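Local coordinates for mandelate racemase/muconate lactonizing enzyme, C-terminal domain protein (Paracoccus denitrificans, PDB 4DWD) that binds magnesium and, as a member of the enolase superfamily, probably has hydro-lyase activity, at residues Y129-N135 with A158-D164; L254-K258 with Q283-L287; P302-F307 with F336-A340. One frame throughout, in Å; residues are numbered along the deposited sequence.

Overall arrangement
Following the chain from the N terminus, the three contacts come in series, each closing before the next opens, so none nests or crosses. Interaction 1 closes a loop of 22 residues, mostly helix 140-154, and sets two neighbouring barrel strands side by side. Interaction 2 closes 24 residues and packs helices 254-263 and 277-291 on the outer layer of the same domain. Interaction 3 spans 28 residues and ties the start of helix 304-314 to the loop that precedes strand 346-348. Their centres lie about 20 Å (1 and 3) and 25 Å (1 and 2, 2 and 3) apart, and interactions 2 and 3 fall on opposite sides of the chain's centre.

Interaction 1. Residues Y129-N135 with A158-D164; sequences YSSIGGN and AVKIRWD
Tyr129 meets Ala158 and Lys160 where 129-132, the end of strand 125-132, and 158-162 run side by side, 12° from parallel, as the two strands of a beta-alpha-beta unit crossed over by helix 140-154 in the enolase-superfamily barrel. The Tyr129 ring slants across Lys160, whose CB is 3.5 Å from Tyr129 CE1, and Tyr129 OH accepts a hydrogen bond from Lys160 NZ at 2.9 Å. A bend at chi3 turns the lysine amine to that oxygen, and the same NZ forms a salt bridge with Glu223, a metal-binding residue. Ser130 turns to the opposite face of the sheet, while its carbonyl O receives Lys160 N in a nearly straight bond (173°). Ser131 OG meets Arg162 NH1 at 3.0 Å; the hydroxyl lies somewhat out of the guanidinium plane and also bonds to Glu324, while NH1 has a salt bridge to Asp327. Ile132 continues the parallel pairing through N to Lys160 O and O to Arg162 N, and its CD1 touches Val159 CG1 at 4.0 Å on the face that packs against helix 140-154. Gly133 CA lies over one guanidinium face of Arg162. Gly134 N reaches the anti lone pair of Asp164 OD2 at 3.1 Å. Asn135 ends the segment: its CB sits over the six-membered ring of Trp163, 4.0 Å from the centroid and 9° off the normal. Its OD1 accepts from Arg138 NH1, while its backbone N and amide ND2 both donate to Arg162 O, at 3.1 and 2.9 Å, the backbone donor lying in the carbonyl plane.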
# COMPACT_ATOMS: atom_id res chain seq x y z
N TYR B 129 -17.47 17.19 30.23
CA TYR B 129 -17.29 18.33 29.33
C TYR B 129 -18.64 18.87 28.91
O TYR B 129 -19.58 18.11 28.67
CB TYR B 129 -16.38 17.99 28.12
CG TYR B 129 -16.95 17.17 26.97
CD1 TYR B 129 -17.71 17.77 25.97
CD2 TYR B 129 -16.64 15.80 26.84
CE1 TYR B 129 -18.18 17.03 24.89
CE2 TYR B 129 -17.12 15.06 25.76
CZ TYR B 129 -17.88 15.68 24.79
OH TYR B 129 -18.36 14.98 23.71
N SER B 130 -18.76 20.20 28.88
CA SER B 130 -20.00 20.84 28.45
C SER B 130 -20.07 20.78 26.94
O SER B 130 -19.22 21.35 26.24
CB SER B 130 -20.04 22.31 28.90
OG SER B 130 -20.02 22.41 30.31
N SER B 131 -21.08 20.07 26.44
CA SER B 131 -21.28 19.86 25.02
C SER B 131 -22.43 20.77 24.59
O SER B 131 -23.58 20.53 24.97
CB SER B 131 -21.59 18.40 24.76
OG SER B 131 -21.62 18.12 23.38
N ILE B 132 -22.10 21.81 23.83
CA ILE B 132 -23.00 22.93 23.54
C ILE B 132 -23.34 22.97 22.05
O ILE B 132 -22.48 23.27 21.21
CB ILE B 132 -22.34 24.24 23.97
CG1 ILE B 132 -21.90 24.11 25.44
CG2 ILE B 132 -23.27 25.43 23.70
CD1 ILE B 132 -21.04 25.23 25.96
N GLY B 133 -24.59 22.67 21.73
CA GLY B 133 -25.01 22.50 20.34
C GLY B 133 -25.65 23.74 19.74
O GLY B 133 -25.80 24.76 20.41
N GLY B 134 -26.01 23.63 18.47
CA GLY B 134 -26.81 24.65 17.80
C GLY B 134 -26.08 25.93 17.44
O GLY B 134 -26.70 26.99 17.36
N ASN B 135 -24.78 25.84 17.22
CA ASN B 135 -24.01 27.06 16.96
C ASN B 135 -23.99 27.54 15.53
O ASN B 135 -23.60 28.68 15.26
CB ASN B 135 -22.62 26.91 17.55
CG ASN B 135 -22.67 26.81 19.05
OD1 ASN B 135 -23.17 27.72 19.72
ND2 ASN B 135 -22.23 25.68 19.59
N ALA B 158 -13.63 20.46 30.15
CA ALA B 158 -13.48 20.82 28.73
C ALA B 158 -14.81 21.35 28.20
O ALA B 158 -15.84 21.17 28.83
CB ALA B 158 -13.00 19.63 27.91
N VAL B 159 -14.76 22.02 27.05
CA VAL B 159 -15.97 22.52 26.38
C VAL B 159 -15.96 22.03 24.94
O VAL B 159 -14.90 22.03 24.32
CB VAL B 159 -16.00 24.07 26.38
CG1 VAL B 159 -17.10 24.59 25.47
CG2 VAL B 159 -16.16 24.58 27.81
N LYS B 160 -17.11 21.59 24.42
CA LYS B 160 -17.20 21.27 22.99
C LYS B 160 -18.33 22.09 22.41
O LYS B 160 -19.44 22.08 22.94
CB LYS B 160 -17.46 19.77 22.77
CG LYS B 160 -17.42 19.35 21.30
CD LYS B 160 -17.61 17.86 21.10
CE LYS B 160 -19.09 17.50 21.10
NZ LYS B 160 -19.29 16.02 21.14
N ILE B 161 -18.03 22.82 21.34
CA ILE B 161 -19.05 23.59 20.62
C ILE B 161 -19.44 22.83 19.35
O ILE B 161 -18.59 22.47 18.53
CB ILE B 161 -18.60 25.05 20.32
CG1 ILE B 161 -17.18 25.10 19.72
CG2 ILE B 161 -18.67 25.84 21.62
CD1 ILE B 161 -16.73 26.50 19.31
N ARG B 162 -20.74 22.57 19.21
CA ARG B 162 -21.25 21.76 18.09
C ARG B 162 -22.10 22.62 17.18
O ARG B 162 -22.77 23.55 17.65
CB ARG B 162 -22.10 20.58 18.59
CG ARG B 162 -21.61 19.91 19.87
CD ARG B 162 -22.26 18.55 20.10
NE ARG B 162 -23.72 18.64 19.95
CZ ARG B 162 -24.56 19.01 20.92
NH1 ARG B 162 -24.11 19.28 22.14
NH2 ARG B 162 -25.85 19.09 20.66
N TRP B 163 -22.11 22.29 15.90
CA TRP B 163 -22.78 23.12 14.91
C TRP B 163 -24.21 22.80 14.68
O TRP B 163 -25.05 23.70 14.64
CB TRP B 163 -21.96 23.17 13.62
CG TRP B 163 -21.29 24.50 13.54
CD1 TRP B 163 -21.47 25.49 12.57
CD2 TRP B 163 -20.38 25.09 14.52
NE1 TRP B 163 -20.74 26.60 12.87
CE2 TRP B 163 -20.06 26.43 14.03
CE3 TRP B 163 -19.80 24.65 15.72
CZ2 TRP B 163 -19.19 27.28 14.72
CZ3 TRP B 163 -18.93 25.51 16.40
CH2 TRP B 163 -18.64 26.80 15.92
N ASP B 164 -24.50 21.51 14.53
CA ASP B 164 -25.85 21.05 14.24
C ASP B 164 -26.52 21.82 13.09
O ASP B 164 -27.67 22.26 13.21
CB ASP B 164 -26.71 21.08 15.50
CG ASP B 164 -26.17 20.16 16.56
OD1 ASP B 164 -26.04 18.95 16.26
OD2 ASP B 164 -25.83 20.64 17.67

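Interaction 2. Residues L254-K258 with Q283-L287; sequences LQALK and QCAAL
Gln283 faces Leu254 across a pair of helices whose short axes run 10.4 Å apart and 22° from parallel, a spacing that keeps the backbones apart and lets side chains of one helix reach the side chains and backbone of the other. Leu254 CD1 comes to 3.9 Å from Gln283 O and 4.3 Å from its CB, so the leucine methyl touches the backbone and the root of the glutamine side chain, not its amide. Cys284 comes next and touches two leucines. Its SG, beside the backbone N at chi1 -70°, lies 3.6 Å from Leu257 CD2 and 4.1 Å from Leu254 CD1; the same Leu257 methyl also touches Cys284 CB. This is apolar packing around a sulfur. One helical turn on, Leu287 points toward helix 254-263, and CD2 is its touching atom. Leu287 CG lies trans to its amide nitrogen (chi1 178°), which extends the side chain across the gap and places CD2 3.6 Å from Lys258 N and 3.7 Å from Leu254 O. Those two backbone atoms are already hydrogen-bonded to each other within their own helix, so a methyl can rest on them without leaving either unpaired. CD2 also lies near the CB atoms of Leu257 and Lys258 and reaches Leu254 CD1 at 4.0 Å, where the two leucine side chains meet at a slant. Both helices belong to the outer layer of the TIM-barrel-like domain; Cys284 also packs on Phe295 of strand 294-295, and Ala286 and Ala290 of a second subunit pack on Leu254 and Leu287 respectively.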
# COMPACT_ATOMS: atom_id res chain seq x y z
N LEU B 254 -19.34 -3.24 15.40
CA LEU B 254 -17.95 -3.45 15.76
C LEU B 254 -17.07 -3.49 14.51
O LEU B 254 -15.96 -2.95 14.52
CB LEU B 254 -17.83 -4.76 16.54
CG LEU B 254 -16.46 -5.10 17.12
CD1 LEU B 254 -16.08 -4.12 18.23
CD2 LEU B 254 -16.45 -6.54 17.63
N GLN B 255 -17.58 -4.08 13.43
CA GLN B 255 -16.80 -4.18 12.19
C GLN B 255 -16.68 -2.83 11.49
O GLN B 255 -15.62 -2.51 10.96
CB GLN B 255 -17.40 -5.23 11.24
CG GLN B 255 -17.35 -6.65 11.78
CD GLN B 255 -18.40 -6.90 12.83
OE1 GLN B 255 -19.44 -6.25 12.85
NE2 GLN B 255 -18.13 -7.85 13.73
N ALA B 256 -17.75 -2.04 11.49
CA ALA B 256 -17.65 -0.69 10.95
C ALA B 256 -16.74 0.17 11.82
O ALA B 256 -16.05 1.05 11.30
CB ALA B 256 -19.03 -0.03 10.78
N LEU B 257 -16.68 -0.07 13.14
CA LEU B 257 -15.72 0.67 13.96
C LEU B 257 -14.30 0.30 13.58
O LEU B 257 -13.42 1.16 13.52
CB LEU B 257 -15.98 0.45 15.45
CG LEU B 257 -15.29 1.45 16.38
CD1 LEU B 257 -15.86 2.83 16.11
CD2 LEU B 257 -15.51 1.05 17.84
N LYS B 258 -14.06 -0.99 13.33
CA LYS B 258 -12.77 -1.44 12.83
C LYS B 258 -12.40 -0.70 11.53
O LYS B 258 -11.27 -0.24 11.38
CB LYS B 258 -12.81 -2.96 12.64
CG LYS B 258 -11.54 -3.59 12.07
CD LYS B 258 -11.55 -3.68 10.54
CE LYS B 258 -12.64 -4.59 9.98
NZ LYS B 258 -12.64 -4.63 8.47
N GLN B 283 -16.77 -4.23 24.16
CA GLN B 283 -16.05 -4.79 23.00
C GLN B 283 -15.41 -3.69 22.17
O GLN B 283 -14.29 -3.86 21.69
CB GLN B 283 -16.98 -5.63 22.12
CG GLN B 283 -17.49 -6.88 22.83
CD GLN B 283 -18.68 -7.51 22.15
OE1 GLN B 283 -19.23 -6.98 21.18
NE2 GLN B 283 -19.10 -8.66 22.67
N CYS B 284 -16.12 -2.58 21.97
CA CYS B 284 -15.55 -1.47 21.24
C CYS B 284 -14.33 -0.88 21.95
O CYS B 284 -13.34 -0.52 21.30
CB CYS B 284 -16.59 -0.38 21.01
SG CYS B 284 -17.90 -0.83 19.84
N ALA B 285 -14.40 -0.80 23.28
CA ALA B 285 -13.26 -0.33 24.06
C ALA B 285 -12.05 -1.23 23.85
O ALA B 285 -10.94 -0.75 23.67
CB ALA B 285 -13.63 -0.23 25.54
N ALA B 286 -12.28 -2.54 23.83
CA ALA B 286 -11.20 -3.50 23.60
C ALA B 286 -10.60 -3.31 22.22
O ALA B 286 -9.38 -3.35 22.06
CB ALA B 286 -11.72 -4.92 23.75
N LEU B 287 -11.46 -3.10 21.22
CA LEU B 287 -10.97 -2.88 19.86
C LEU B 287 -10.10 -1.62 19.82
O LEU B 287 -9.05 -1.61 19.18
CB LEU B 287 -12.14 -2.76 18.88
CG LEU B 287 -11.77 -2.48 17.42
CD1 LEU B 287 -11.06 -3.68 16.79
CD2 LEU B 287 -13.03 -2.13 16.63

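Interaction 3. Residues P302-F307 with F336-A340; sequences PGVGHF and FRNPA
The His306 ring carries Ala340 CB over the centre of one face, 3.5 Å from the centroid and only 5° off the normal, so the methyl touches all five ring atoms almost equally. This CH-pi contact follows from the extended first torsion of His306, which turns the imidazole face toward Ala340; Phe347 meets the same ring edge to face. Phe307 is approached differently: the backbone O of Asn338 lies in the ring plane at its edge, 3.2 Å from CZ, and the side-chain amide of Asn338 is turned 44° from the ring, with ND2 at 3.6 Å from CZ. That amide is fixed by Val358 and Gly356, to which its OD1 and ND2 bond. The third ring, Phe336, is met obliquely by Gly303 CA, 3.9 Å from CE2, and by Val304 CG2, 3.8 Å from CZ, the two side chains crossing at about a right angle. Within the enolase-type barrel domain, these residues join the first turn of helix 304-314, for which Gly303 is the N-cap, to the loop between strands 323-325 and 346-348. Phe336 also meets Phe27, while Val304 packs on Trp39, linking this corner to the N-terminal antiparallel sheet. Beside these ring contacts, Ala340 N donates to Pro302 O at 2.8 Å, nearly straight at 178° and in the carbonyl plane, and Pro339 CB rests 3.6 Å from that oxygen.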
# COMPACT_ATOMS: atom_id res chain seq x y z
N PRO B 302 -29.72 12.34 29.39
CA PRO B 302 -29.37 12.61 30.79
C PRO B 302 -29.71 11.50 31.79
O PRO B 302 -29.29 11.57 32.95
CB PRO B 302 -30.21 13.85 31.12
CG PRO B 302 -31.42 13.71 30.26
CD PRO B 302 -30.91 13.11 28.96
N GLY B 303 -30.47 10.50 31.35
CA GLY B 303 -30.95 9.47 32.26
C GLY B 303 -30.29 8.12 32.07
O GLY B 303 -29.10 7.95 32.38
N VAL B 304 -31.06 7.15 31.59
CA VAL B 304 -30.56 5.77 31.43
C VAL B 304 -29.25 5.69 30.63
O VAL B 304 -28.29 5.05 31.07
CB VAL B 304 -31.65 4.84 30.85
CG1 VAL B 304 -31.12 3.43 30.57
CG2 VAL B 304 -32.83 4.75 31.80
N GLY B 305 -29.20 6.36 29.48
CA GLY B 305 -28.00 6.31 28.64
C GLY B 305 -26.78 6.88 29.34
O GLY B 305 -25.67 6.37 29.21
N HIS B 306 -26.98 7.95 30.11
CA HIS B 306 -25.88 8.53 30.86
C HIS B 306 -25.34 7.55 31.86
O HIS B 306 -24.13 7.39 31.99
CB HIS B 306 -26.35 9.80 31.56
CG HIS B 306 -25.35 10.34 32.53
ND1 HIS B 306 -24.27 11.06 32.14
CD2 HIS B 306 -25.28 10.25 33.91
CE1 HIS B 306 -23.56 11.42 33.22
NE2 HIS B 306 -24.18 10.93 34.31
N PHE B 307 -26.23 6.89 32.59
CA PHE B 307 -25.79 5.94 33.61
C PHE B 307 -25.04 4.76 32.99
O PHE B 307 -23.99 4.36 33.50
CB PHE B 307 -26.98 5.47 34.46
CG PHE B 307 -27.28 6.38 35.62
CD1 PHE B 307 -27.81 7.65 35.41
CD2 PHE B 307 -27.04 5.95 36.91
CE1 PHE B 307 -28.09 8.48 36.49
CE2 PHE B 307 -27.31 6.77 37.99
CZ PHE B 307 -27.83 8.05 37.78
N PHE B 336 -36.85 10.99 35.95
CA PHE B 336 -35.83 10.40 36.81
C PHE B 336 -35.57 11.26 38.03
O PHE B 336 -35.65 12.48 37.96
CB PHE B 336 -34.53 10.18 36.02
CG PHE B 336 -34.70 9.30 34.83
CD1 PHE B 336 -34.97 7.94 34.98
CD2 PHE B 336 -34.63 9.83 33.55
CE1 PHE B 336 -35.14 7.13 33.86
CE2 PHE B 336 -34.79 9.03 32.43
CZ PHE B 336 -35.06 7.68 32.59
N ARG B 337 -35.28 10.61 39.16
CA ARG B 337 -35.00 11.35 40.40
C ARG B 337 -33.53 11.75 40.52
O ARG B 337 -33.22 12.71 41.22
CB ARG B 337 -35.43 10.53 41.61
CG ARG B 337 -36.93 10.25 41.62
CD ARG B 337 -37.40 9.84 43.01
NE ARG B 337 -38.69 9.15 42.98
CZ ARG B 337 -39.88 9.74 43.03
NH1 ARG B 337 -40.98 9.00 43.00
NH2 ARG B 337 -39.97 11.06 43.11
N ASN B 338 -32.64 11.03 39.84
CA ASN B 338 -31.21 11.29 39.93
C ASN B 338 -30.49 11.32 38.58
O ASN B 338 -29.45 10.69 38.42
CB ASN B 338 -30.54 10.26 40.86
CG ASN B 338 -30.64 8.84 40.33
OD1 ASN B 338 -31.49 8.53 39.50
ND2 ASN B 338 -29.77 7.98 40.82
N PRO B 339 -31.04 12.07 37.60
CA PRO B 339 -30.40 12.15 36.29
C PRO B 339 -29.07 12.93 36.34
O PRO B 339 -28.73 13.49 37.39
CB PRO B 339 -31.44 12.89 35.45
CG PRO B 339 -32.11 13.80 36.43
CD PRO B 339 -32.16 13.03 37.73
N ALA B 340 -28.33 12.93 35.24
CA ALA B 340 -27.02 13.58 35.15
C ALA B 340 -27.05 15.01 35.69
O ALA B 340 -27.86 15.83 35.28
CB ALA B 340 -26.54 13.59 33.71